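Long-range contacts in chromatin structure-remodeling complex subunit RSC2 (Saccharomyces cerevisiae, PDB 4BB7), which serves as a subunit of RSC, the ATP-dependent complex that remodels and positions nucleosomes in transcription regulation, and binds histone H3 through the BAH domain described here: residues W32-N37 / G102-I107; P44-I49 / Y67-Q72; L80-E85 / R166-Y171; N84-T89 / P124-E129. One frame throughout, in Å; residues are numbered along the deposited sequence.

Contact 1 (W32-N37 / G102-I107); sequences WALLRN and GKCYVI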
# COMPACT_ATOMS: atom_id res chain seq x y z
N TRP A 32 20.18 2.25 2.68
CA TRP A 32 19.73 3.35 3.53
C TRP A 32 19.63 4.62 2.70
O TRP A 32 20.56 4.97 1.97
CB TRP A 32 20.69 3.56 4.70
CG TRP A 32 20.84 2.37 5.59
CD1 TRP A 32 21.84 1.44 5.54
CD2 TRP A 32 19.98 1.98 6.66
NE1 TRP A 32 21.65 0.49 6.52
CE2 TRP A 32 20.52 0.80 7.22
CE3 TRP A 32 18.81 2.51 7.21
CZ2 TRP A 32 19.93 0.14 8.30
CZ3 TRP A 32 18.22 1.86 8.29
CH2 TRP A 32 18.78 0.69 8.82
N ALA A 33 18.50 5.32 2.79
CA ALA A 33 18.33 6.54 2.01
C ALA A 33 17.45 7.58 2.68
O ALA A 33 16.89 7.35 3.75
CB ALA A 33 17.81 6.22 0.61
N LEU A 34 17.35 8.74 2.03
CA LEU A 34 16.54 9.84 2.52
C LEU A 34 15.32 10.04 1.62
O LEU A 34 15.42 10.07 0.39
CB LEU A 34 17.37 11.13 2.55
CG LEU A 34 18.77 11.01 3.17
CD1 LEU A 34 19.60 12.26 2.90
CD2 LEU A 34 18.67 10.73 4.67
N LEU A 35 14.15 10.16 2.25
CA LEU A 35 12.91 10.36 1.50
C LEU A 35 12.32 11.72 1.82
O LEU A 35 12.38 12.18 2.96
CB LEU A 35 11.91 9.25 1.83
CG LEU A 35 12.28 7.87 1.26
CD1 LEU A 35 11.65 6.75 2.07
CD2 LEU A 35 11.88 7.78 -0.21
N ARG A 36 11.77 12.37 0.80
CA ARG A 36 11.17 13.69 0.99
C ARG A 36 10.11 13.64 2.07
O ARG A 36 9.19 12.83 2.02
CB ARG A 36 10.57 14.20 -0.32
CG ARG A 36 10.10 15.64 -0.26
CD ARG A 36 11.26 16.61 -0.07
NE ARG A 36 12.03 16.76 -1.31
CZ ARG A 36 13.13 17.51 -1.42
NH1 ARG A 36 13.60 18.17 -0.36
NH2 ARG A 36 13.76 17.59 -2.58
N ASN A 37 10.25 14.49 3.07
CA ASN A 37 9.30 14.55 4.17
C ASN A 37 8.35 15.74 3.99
O ASN A 37 8.78 16.89 4.02
CB ASN A 37 10.03 14.64 5.51
CG ASN A 37 9.08 14.83 6.68
OD1 ASN A 37 7.89 14.55 6.59
ND2 ASN A 37 9.62 15.32 7.79
N GLY A 102 18.26 11.38 -1.67
CA GLY A 102 19.67 11.11 -1.44
C GLY A 102 19.94 9.82 -0.69
O GLY A 102 19.03 9.20 -0.15
N LYS A 103 21.21 9.42 -0.67
CA LYS A 103 21.64 8.26 0.09
C LYS A 103 22.02 8.67 1.50
O LYS A 103 22.30 9.84 1.77
CB LYS A 103 22.86 7.61 -0.57
CG LYS A 103 22.56 6.78 -1.80
CD LYS A 103 21.91 5.46 -1.42
CE LYS A 103 21.83 4.53 -2.62
NZ LYS A 103 23.18 4.15 -3.12
N CYS A 104 22.01 7.70 2.41
CA CYS A 104 22.56 7.90 3.75
C CYS A 104 23.03 6.56 4.29
O CYS A 104 23.07 5.57 3.56
CB CYS A 104 21.52 8.52 4.69
SG CYS A 104 20.33 7.36 5.42
N TYR A 105 23.39 6.53 5.56
CA TYR A 105 23.77 5.29 6.21
C TYR A 105 23.40 5.28 7.69
O TYR A 105 23.74 6.21 8.42
CB TYR A 105 25.27 5.03 6.03
CG TYR A 105 25.67 3.60 6.34
CD1 TYR A 105 25.52 2.60 5.39
CD2 TYR A 105 26.18 3.26 7.58
CE1 TYR A 105 25.88 1.30 5.66
CE2 TYR A 105 26.54 1.95 7.87
CZ TYR A 105 26.40 0.98 6.90
OH TYR A 105 26.75 -0.32 7.18
N VAL A 106 22.71 4.23 8.12
CA VAL A 106 22.39 4.05 9.53
C VAL A 106 23.22 2.90 10.09
O VAL A 106 23.18 1.78 9.58
CB VAL A 106 20.89 3.74 9.74
CG1 VAL A 106 20.61 3.44 11.20
CG2 VAL A 106 20.04 4.91 9.26
N ILE A 107 23.98 3.18 11.15
CA ILE A 107 24.82 2.17 11.79
C ILE A 107 24.26 1.75 13.15
O ILE A 107 23.61 2.53 13.84
CB ILE A 107 26.29 2.66 11.94
CG1 ILE A 107 27.21 1.49 12.29
CG2 ILE A 107 26.39 3.75 12.99
CD1 ILE A 107 28.67 1.87 12.38
O HOH W 1 23.61 -0.83 8.90
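Val106 is the bump and the indole of Trp32 the plate that lies against it: CB of Val106 sits 3.5 Å from the centroid of the Trp32 six-membered ring, 11° off the ring normal, and the valine CG2 reaches toward the rim, 3.4 Å from Trp32 CE3. With CG of Trp32 anti to its carbonyl carbon (chi1 -60°), the indole is carried across to segment 102-107, where the five-membered end turns its edge toward the face of Tyr105. The two planes in this T-shaped pair meet at 67°. A smaller hollow lies further along, where Leu34 CD2 settles against Cys104 CB at 3.6 Å. Gly102 presents no side chain beside Leu34, and its backbone angles would force a CB against the preceding carbonyl oxygen. Two backbone bonds tie the antiparallel strands, Leu34 N to Gly102 O at 2.8 Å and Cys104 N to Trp32 O at 3.1 Å. Replacing Trp32 by an alanine would probably open a gap over Val106 and leave the Tyr105 face without its aromatic edge. A water donates to Val106 O and only weakly accepts from Trp32 NE1. Outside the two segments, the Trp32 ring also meets Tyr67 edge-to-face, and Tyr105 OH bonds to Arg111. Backbone bonds align strand 32-35 with the interrupted strand 100-108, whereas the mainly apolar fit of indole, valine and tyrosine holds this part of the BAH sheet by shape and dispersion, with little help from charge.

Contact 2 (P44-I49 / Y67-Q72); sequences PIVGQI and YYRPEQ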
# COMPACT_ATOMS: atom_id res chain seq x y z
N PRO A 44 14.75 15.22 5.88
CA PRO A 44 14.25 14.02 5.20
C PRO A 44 13.97 12.83 6.12
O PRO A 44 14.63 12.66 7.15
CB PRO A 44 15.38 13.68 4.22
CG PRO A 44 16.12 14.95 4.03
CD PRO A 44 16.06 15.64 5.35
N ILE A 45 12.99 12.02 5.74
CA ILE A 45 12.73 10.76 6.40
C ILE A 45 13.92 9.85 6.18
O ILE A 45 14.35 9.64 5.05
CB ILE A 45 11.50 10.05 5.78
CG1 ILE A 45 10.28 10.97 5.77
CG2 ILE A 45 11.21 8.75 6.52
CD1 ILE A 45 9.08 10.38 5.05
N VAL A 46 14.47 9.30 7.26
CA VAL A 46 15.49 8.28 7.11
C VAL A 46 14.83 6.92 7.00
O VAL A 46 14.02 6.54 7.85
CB VAL A 46 16.48 8.29 8.28
CG1 VAL A 46 17.58 7.28 8.03
CG2 VAL A 46 17.06 9.68 8.47
N GLY A 47 15.14 6.19 5.94
CA GLY A 47 14.55 4.89 5.70
C GLY A 47 15.49 3.91 5.03
O GLY A 47 16.54 4.29 4.52
N GLN A 48 15.11 2.63 5.04
CA GLN A 48 15.85 1.60 4.33
C GLN A 48 14.94 0.89 3.34
O GLN A 48 13.82 0.51 3.68
CB GLN A 48 16.45 0.58 5.31
CG GLN A 48 17.23 -0.53 4.63
CD GLN A 48 17.88 -1.48 5.61
OE1 GLN A 48 17.40 -1.68 6.73
NE2 GLN A 48 19.00 -2.08 5.20
N ILE A 49 15.42 0.72 2.11
CA ILE A 49 14.61 0.11 1.06
C ILE A 49 14.42 -1.41 1.23
O ILE A 49 15.37 -2.18 1.14
CB ILE A 49 15.20 0.39 -0.33
CG1 ILE A 49 15.30 1.90 -0.55
CG2 ILE A 49 14.36 -0.27 -1.41
CD1 ILE A 49 16.12 2.30 -1.76
N TYR A 67 12.56 5.42 10.04
CA TYR A 67 13.30 5.61 11.28
C TYR A 67 13.12 7.05 11.73
O TYR A 67 13.47 7.98 11.00
CB TYR A 67 14.79 5.30 11.07
CG TYR A 67 15.11 3.84 10.92
CD1 TYR A 67 14.60 3.10 9.85
CD2 TYR A 67 15.93 3.18 11.83
CE1 TYR A 67 14.89 1.76 9.70
CE2 TYR A 67 16.23 1.84 11.68
CZ TYR A 67 15.71 1.13 10.62
OH TYR A 67 16.00 -0.20 10.48
N TYR A 68 12.57 7.24 12.92
CA TYR A 68 12.28 8.57 13.43
C TYR A 68 13.51 9.28 13.97
O TYR A 68 14.49 8.64 14.37
CB TYR A 68 11.21 8.51 14.53
CG TYR A 68 9.82 8.19 14.04
CD1 TYR A 68 9.53 8.16 12.68
CD2 TYR A 68 8.79 7.94 14.93
CE1 TYR A 68 8.25 7.88 12.23
CE2 TYR A 68 7.51 7.66 14.49
CZ TYR A 68 7.24 7.62 13.14
OH TYR A 68 5.97 7.34 12.69
N ARG A 69 13.47 10.61 13.96
CA ARG A 69 14.46 11.40 14.66
C ARG A 69 13.86 11.73 16.02
O ARG A 69 12.65 11.64 16.20
CB ARG A 69 14.77 12.69 13.90
CG ARG A 69 15.13 12.49 12.43
CD ARG A 69 15.36 13.84 11.77
NE ARG A 69 15.53 13.74 10.32
CZ ARG A 69 16.71 13.85 9.71
NH1 ARG A 69 17.81 14.06 10.41
NH2 ARG A 69 16.77 13.76 8.39
N PRO A 70 14.71 12.12 16.99
CA PRO A 70 14.24 12.39 18.36
C PRO A 70 13.03 13.33 18.41
O PRO A 70 12.04 13.02 19.08
CB PRO A 70 15.46 13.07 19.00
CG PRO A 70 16.63 12.52 18.25
CD PRO A 70 16.16 12.34 16.84
N GLU A 71 13.11 14.46 17.72
CA GLU A 71 12.04 15.44 17.74
C GLU A 71 10.71 14.86 17.26
O GLU A 71 9.66 15.46 17.45
CB GLU A 71 12.40 16.65 16.88
CG GLU A 71 12.66 16.33 15.41
CD GLU A 71 14.14 16.09 15.11
OE1 GLU A 71 14.90 15.74 16.03
OE2 GLU A 71 14.53 16.26 13.93
N GLN A 72 10.78 13.68 16.65
CA GLN A 72 9.59 13.06 16.08
C GLN A 72 8.97 12.01 17.00
O GLN A 72 7.98 11.37 16.64
CB GLN A 72 9.91 12.44 14.71
CG GLN A 72 10.20 13.47 13.62
CD GLN A 72 10.77 12.85 12.36
OE1 GLN A 72 11.47 11.84 12.41
NE2 GLN A 72 10.46 13.45 11.22
O HOH W 2 12.26 13.17 8.99
O HOH W 3 15.38 -1.83 8.58
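The carbonyl oxygen of Pro44 is gripped from two quarters, by Arg69 NH2 at 2.7 Å and, weakly, by a water that also accepts from Gln72 NE2. The arginine N-H lies in the carbonyl plane, on a lone pair, and the bond bends to 156° at the hydrogen. Arg69 gets there by stretching out: its chain is extended from CG to NE, which lays the guanidinium beside the start of strand 45-54 with its edge toward the Pro44 carbonyl. CG2 of Val46 comes over one face of that group, 4.1 Å from NH2. With a lysine here, lacking the flat guanidinium, the Pro44 oxygen would probably lose its in-plane donor and Val46 CG2 the face it lies over. The base of the same residue is also fixed, because Arg69 N donates almost straight to Gln72 OE1 at 2.8 Å, linking the residue just after the strand to the 3-10 segment 70-72. Within the sheet, Tyr67 N meets Val46 O at 2.9 Å, and the Tyr67 CB lies 3.5 Å from the same oxygen. At the far end of the tyrosine a second water, in the plane of the ring, joins Tyr67 OH at 2.6 Å to Gln48 OE1 at 2.7 Å; the amide nitrogen of Gln48 is held by Gly30 O. Val46 also packs on Cys104 and Val106 of strand 100-108. The whole belongs to the antiparallel beta hairpin of strands 45-54 and 60-68, part of the central sheet of the BAH domain, a member of the SH3 clan.

Contact 3 (L80-E85 / R166-Y171); sequences LFYKNE and RKFFKY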
# COMPACT_ATOMS: atom_id res chain seq x y z
N LEU A 80 18.22 11.52 26.72
CA LEU A 80 19.40 11.96 25.99
C LEU A 80 19.50 11.22 24.65
O LEU A 80 18.96 10.12 24.50
CB LEU A 80 20.66 11.72 26.81
CG LEU A 80 20.76 12.52 28.11
CD1 LEU A 80 21.95 12.07 28.94
CD2 LEU A 80 20.82 14.01 27.80
N PHE A 81 20.20 11.83 23.70
CA PHE A 81 20.33 11.26 22.36
C PHE A 81 21.73 11.48 21.81
O PHE A 81 22.39 12.45 22.16
CB PHE A 81 19.32 11.92 21.41
CG PHE A 81 17.89 11.75 21.82
CD1 PHE A 81 17.19 10.61 21.47
CD2 PHE A 81 17.24 12.74 22.54
CE1 PHE A 81 15.87 10.45 21.84
CE2 PHE A 81 15.92 12.59 22.91
CZ PHE A 81 15.23 11.44 22.56
N TYR A 82 22.17 10.57 20.95
CA TYR A 82 23.44 10.76 20.26
C TYR A 82 23.27 11.81 19.17
O TYR A 82 22.15 12.08 18.74
CB TYR A 82 23.93 9.45 19.65
CG TYR A 82 24.08 8.33 20.66
CD1 TYR A 82 25.18 8.27 21.50
CD2 TYR A 82 23.11 7.35 20.78
CE1 TYR A 82 25.32 7.26 22.43
CE2 TYR A 82 23.24 6.32 21.70
CZ TYR A 82 24.34 6.28 22.52
OH TYR A 82 24.46 5.27 23.44
N LYS A 83 24.37 12.41 18.75
CA LYS A 83 24.33 13.27 17.58
C LYS A 83 24.00 12.42 16.37
O LYS A 83 24.69 11.43 16.09
CB LYS A 83 25.67 13.99 17.39
CG LYS A 83 25.72 14.87 16.15
CD LYS A 83 26.81 15.92 16.24
CE LYS A 83 26.55 16.88 17.39
NZ LYS A 83 27.56 17.99 17.45
N ASN A 84 22.93 12.78 15.67
CA ASN A 84 22.48 12.03 14.51
C ASN A 84 21.84 10.68 14.85
O ASN A 84 21.89 9.75 14.05
CB ASN A 84 23.64 11.82 13.53
CG ASN A 84 24.13 13.11 12.93
OD1 ASN A 84 23.33 13.98 12.55
ND2 ASN A 84 25.44 13.25 12.84
N GLU A 85 21.24 10.59 16.03
CA GLU A 85 20.57 9.35 16.43
C GLU A 85 19.21 9.21 15.75
O GLU A 85 18.49 10.19 15.58
CB GLU A 85 20.39 9.27 17.95
CG GLU A 85 19.62 8.03 18.38
CD GLU A 85 19.53 7.86 19.90
OE1 GLU A 85 20.22 8.60 20.63
OE2 GLU A 85 18.77 6.98 20.34
N ARG A 166 36.57 4.58 22.40
CA ARG A 166 35.61 5.54 21.88
C ARG A 166 34.46 5.77 22.84
O ARG A 166 33.87 4.82 23.36
CB ARG A 166 35.08 5.10 20.52
CG ARG A 166 33.77 5.77 20.12
CD ARG A 166 33.48 5.57 18.64
NE ARG A 166 34.31 6.43 17.81
CZ ARG A 166 34.51 6.24 16.51
NH1 ARG A 166 33.95 5.20 15.90
NH2 ARG A 166 35.27 7.08 15.82
N LYS A 167 34.14 7.03 23.08
CA LYS A 167 33.01 7.39 23.92
C LYS A 167 32.06 8.29 23.14
O LYS A 167 32.42 8.82 22.09
CB LYS A 167 33.49 8.08 25.20
CG LYS A 167 34.56 7.28 25.93
CD LYS A 167 34.89 7.84 27.30
CE LYS A 167 35.87 6.93 28.03
NZ LYS A 167 36.06 7.34 29.45
N PHE A 168 30.84 8.47 23.64
CA PHE A 168 29.83 9.25 22.94
C PHE A 168 29.32 10.42 23.76
O PHE A 168 29.01 10.28 24.95
CB PHE A 168 28.65 8.36 22.56
CG PHE A 168 29.00 7.27 21.59
CD1 PHE A 168 29.72 6.16 22.00
CD2 PHE A 168 28.58 7.34 20.27
CE1 PHE A 168 30.04 5.16 21.11
CE2 PHE A 168 28.89 6.34 19.38
CZ PHE A 168 29.62 5.24 19.80
N PHE A 169 29.23 11.59 23.14
CA PHE A 169 28.53 12.71 23.73
C PHE A 169 27.04 12.49 23.49
O PHE A 169 26.62 12.23 22.37
CB PHE A 169 28.94 14.03 23.09
CG PHE A 169 30.33 14.48 23.44
CD1 PHE A 169 30.58 15.17 24.61
CD2 PHE A 169 31.38 14.24 22.57
CE1 PHE A 169 31.85 15.59 24.93
CE2 PHE A 169 32.66 14.66 22.88
CZ PHE A 169 32.90 15.34 24.06
N LYS A 170 26.25 12.57 24.56
CA LYS A 170 24.80 12.53 24.44
C LYS A 170 24.30 13.96 24.56
O LYS A 170 24.95 14.80 25.17
CB LYS A 170 24.19 11.65 25.53
CG LYS A 170 24.16 10.16 25.22
CD LYS A 170 23.11 9.85 24.17
CE LYS A 170 22.70 8.39 24.20
NZ LYS A 170 21.83 8.08 25.37
N TYR A 171 23.13 14.23 23.97
CA TYR A 171 22.61 15.59 23.92
C TYR A 171 21.17 15.65 24.42
O TYR A 171 20.41 14.71 24.22
CB TYR A 171 22.70 16.15 22.50
CG TYR A 171 24.11 16.14 21.95
CD1 TYR A 171 24.71 14.96 21.52
CD2 TYR A 171 24.85 17.31 21.88
CE1 TYR A 171 26.00 14.95 21.03
CE2 TYR A 171 26.15 17.31 21.39
CZ TYR A 171 26.72 16.13 20.96
OH TYR A 171 28.00 16.13 20.48
O HOH W 4 26.97 11.57 19.77
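Phe81 and Tyr171 form an antiparallel hydrogen-bonded pair between the short strand 80-82 and strand 166-171, whose directions differ by 133°: Phe81 N reaches Tyr171 O at 2.9 Å and Tyr171 N reaches Phe81 O at 2.6 Å. Next to the pair, the side chain of Lys170 crosses over to Leu80 and Tyr82. Its NZ lies over the face of Tyr82, 4.5 Å from the ring centroid and 24° off the normal, a cation-pi contact, although the aliphatic end of Lys170 is modelled too close to the ring for the detail to be trusted. The charged end is also taken by Gly218 O. At the edge of the same tyrosine ring, near its plane, comes CB of Phe168, 3.5 Å from Tyr82 CE1, while Phe109 stacks on the ring and Glu129 bonds to its hydroxyl. This pairing attaches strand 80-82 to a second, mixed sheet in which strand 166-172 also pairs with strands 230-231 and 248-250, so that residues 80-82 are joined to the C-terminal part of the chain. A type II beta turn follows from Tyr82 to Glu85, with Asn84 in its left-handed position, and Glu85 OE1 accepts from Tyr82 N at 2.8 Å to brace it. Leu80 CB packs against Lys170 CB at 3.8 Å. From within the turn, Lys83 brings CE to 3.5 Å from Tyr171 OH, its own ammonium being hydrogen-bonded to Ile244 O. One water links the two backbones, donating to Phe169 O at 2.7 Å and accepting from Lys83 N.

Contact 4 (N84-T89 / P124-E129); sequences NEVMKT and PLFVCE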
# COMPACT_ATOMS: atom_id res chain seq x y z
N ASN A 84 22.93 12.78 15.67
CA ASN A 84 22.48 12.03 14.51
C ASN A 84 21.84 10.68 14.85
O ASN A 84 21.89 9.75 14.05
CB ASN A 84 23.64 11.82 13.53
CG ASN A 84 24.13 13.11 12.93
OD1 ASN A 84 23.33 13.98 12.55
ND2 ASN A 84 25.44 13.25 12.84
N GLU A 85 21.24 10.59 16.03
CA GLU A 85 20.57 9.35 16.43
C GLU A 85 19.21 9.21 15.75
O GLU A 85 18.49 10.19 15.58
CB GLU A 85 20.39 9.27 17.95
CG GLU A 85 19.62 8.03 18.38
CD GLU A 85 19.53 7.86 19.90
OE1 GLU A 85 20.22 8.60 20.63
OE2 GLU A 85 18.77 6.98 20.34
N VAL A 86 18.88 7.98 15.37
CA VAL A 86 17.55 7.65 14.87
C VAL A 86 17.02 6.39 15.55
O VAL A 86 17.80 5.57 16.06
CB VAL A 86 17.53 7.44 13.33
CG1 VAL A 86 18.09 8.66 12.62
CG2 VAL A 86 18.31 6.18 12.95
N MET A 87 15.70 6.23 15.56
CA MET A 87 15.07 5.05 16.12
C MET A 87 14.26 4.31 15.05
O MET A 87 13.67 4.94 14.18
CB MET A 87 14.14 5.43 17.29
CG MET A 87 14.85 5.72 18.61
SD MET A 87 15.76 7.27 18.61
CE MET A 87 14.47 8.44 18.23
N LYS A 88 14.25 2.98 15.13
CA LYS A 88 13.50 2.16 14.20
C LYS A 88 12.03 2.07 14.59
O LYS A 88 11.69 1.93 15.77
CB LYS A 88 14.08 0.74 14.13
CG LYS A 88 13.33 -0.20 13.21
CD LYS A 88 13.74 -1.64 13.43
CE LYS A 88 13.18 -2.54 12.35
NZ LYS A 88 11.70 -2.47 12.28
N THR A 89 11.15 2.15 13.59
CA THR A 89 9.71 2.10 13.83
C THR A 89 9.05 0.91 13.14
O THR A 89 9.71 0.13 12.45
CB THR A 89 9.02 3.41 13.37
OG1 THR A 89 9.10 3.52 11.94
CG2 THR A 89 9.70 4.61 14.01
N PRO A 124 24.86 11.24 4.79
CA PRO A 124 24.88 11.53 6.23
C PRO A 124 24.99 10.27 7.09
O PRO A 124 24.45 9.23 6.73
CB PRO A 124 23.53 12.21 6.47
CG PRO A 124 23.16 12.79 5.16
CD PRO A 124 23.69 11.84 4.12
N LEU A 125 25.69 10.38 8.22
CA LEU A 125 25.88 9.25 9.12
C LEU A 125 24.96 9.32 10.34
O LEU A 125 25.12 10.19 11.19
CB LEU A 125 27.34 9.15 9.55
CG LEU A 125 27.68 8.08 10.60
CD1 LEU A 125 27.08 6.73 10.22
CD2 LEU A 125 29.19 7.97 10.81
N PHE A 126 24.00 8.41 10.41
CA PHE A 126 23.12 8.30 11.57
C PHE A 126 23.46 7.03 12.34
O PHE A 126 24.03 6.10 11.78
CB PHE A 126 21.65 8.24 11.15
CG PHE A 126 21.22 9.36 10.24
CD1 PHE A 126 20.92 10.62 10.75
CD2 PHE A 126 21.08 9.15 8.88
CE1 PHE A 126 20.52 11.64 9.92
CE2 PHE A 126 20.67 10.17 8.04
CZ PHE A 126 20.39 11.42 8.55
N VAL A 127 23.11 6.99 13.62
CA VAL A 127 23.30 5.79 14.42
C VAL A 127 21.99 5.40 15.10
O VAL A 127 21.22 6.25 15.51
CB VAL A 127 24.41 5.95 15.48
CG1 VAL A 127 23.98 6.92 16.56
CG2 VAL A 127 24.76 4.60 16.09
N CYS A 128 21.76 4.10 15.20
CA CYS A 128 20.56 3.59 15.85
C CYS A 128 20.91 2.59 16.95
O CYS A 128 21.63 1.62 16.72
CB CYS A 128 19.62 2.95 14.83
SG CYS A 128 18.17 2.13 15.54
N GLU A 129 20.41 2.86 18.15
CA GLU A 129 20.53 1.92 19.25
C GLU A 129 19.17 1.35 19.62
O GLU A 129 19.03 0.15 19.86
CB GLU A 129 21.16 2.60 20.47
CG GLU A 129 21.42 1.66 21.62
CD GLU A 129 21.95 2.37 22.84
OE1 GLU A 129 21.88 3.61 22.87
OE2 GLU A 129 22.44 1.69 23.77
O HOH W 5 18.09 5.28 18.63
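Val86 and Phe126 both place a branch anti to their carbonyl carbon, CG1 of the valine (chi1 -56°) and CG of the phenylalanine (chi1 -53°), and these choices set Val86 CG1 3.9 Å from Phe126 CB, the two side chains crossing at about a right angle. The other branch, Val86 CG2, packs on Cys128 CB at 4.0 Å. The backbones make a single bridge at Glu85 and Val127, running in broadly similar directions: Val127 N gives to Asn84 O at 3.0 Å, and Val86 N gives to Val127 O at 2.9 Å. Asn84 O is also approached by the Phe126 ring, whose edge it meets in plane, and by Phe126 CA at 3.1 Å in a CA-H...O contact. A water donates to both Val86 O and Glu85 OE2, giving that carboxylate oxygen a backbone tie through solvent. The carboxylate of Glu129 is held elsewhere, by Lys141 in a salt bridge. Phe126 touches Arg69 as well, and Cys128 touches Trp145. The bridge lies just ahead of strand 87-96 and within strand 125-128, the two outermost strands of the six-stranded sheet, and is consistent with the closed, barrel-like curl of SH3-clan domains.

In the fold
Contacts 1, 2 and 4 cluster in the six-stranded sheet of the BAH domain, with centres about 8 to 10 Å apart. Contact 3, in a second sheet, lies centre to centre about 19 Å from contact 1, about 17 Å from contact 2 and about 10 Å from contact 4, with which it shares Asn84 and Glu85; Pro70 of contact 2 packs on Phe81. Along the chain, contact 2 falls between the segments of contact 1, whereas those of contacts 3 and 4 each alternate with them. Strands 32-35 and 45-54, 60-68 and 87-96, and 100-108 and 125-128 are neighbours. Residues 80-89 thus couple the central sheet to the sheet built on the C-terminal strands.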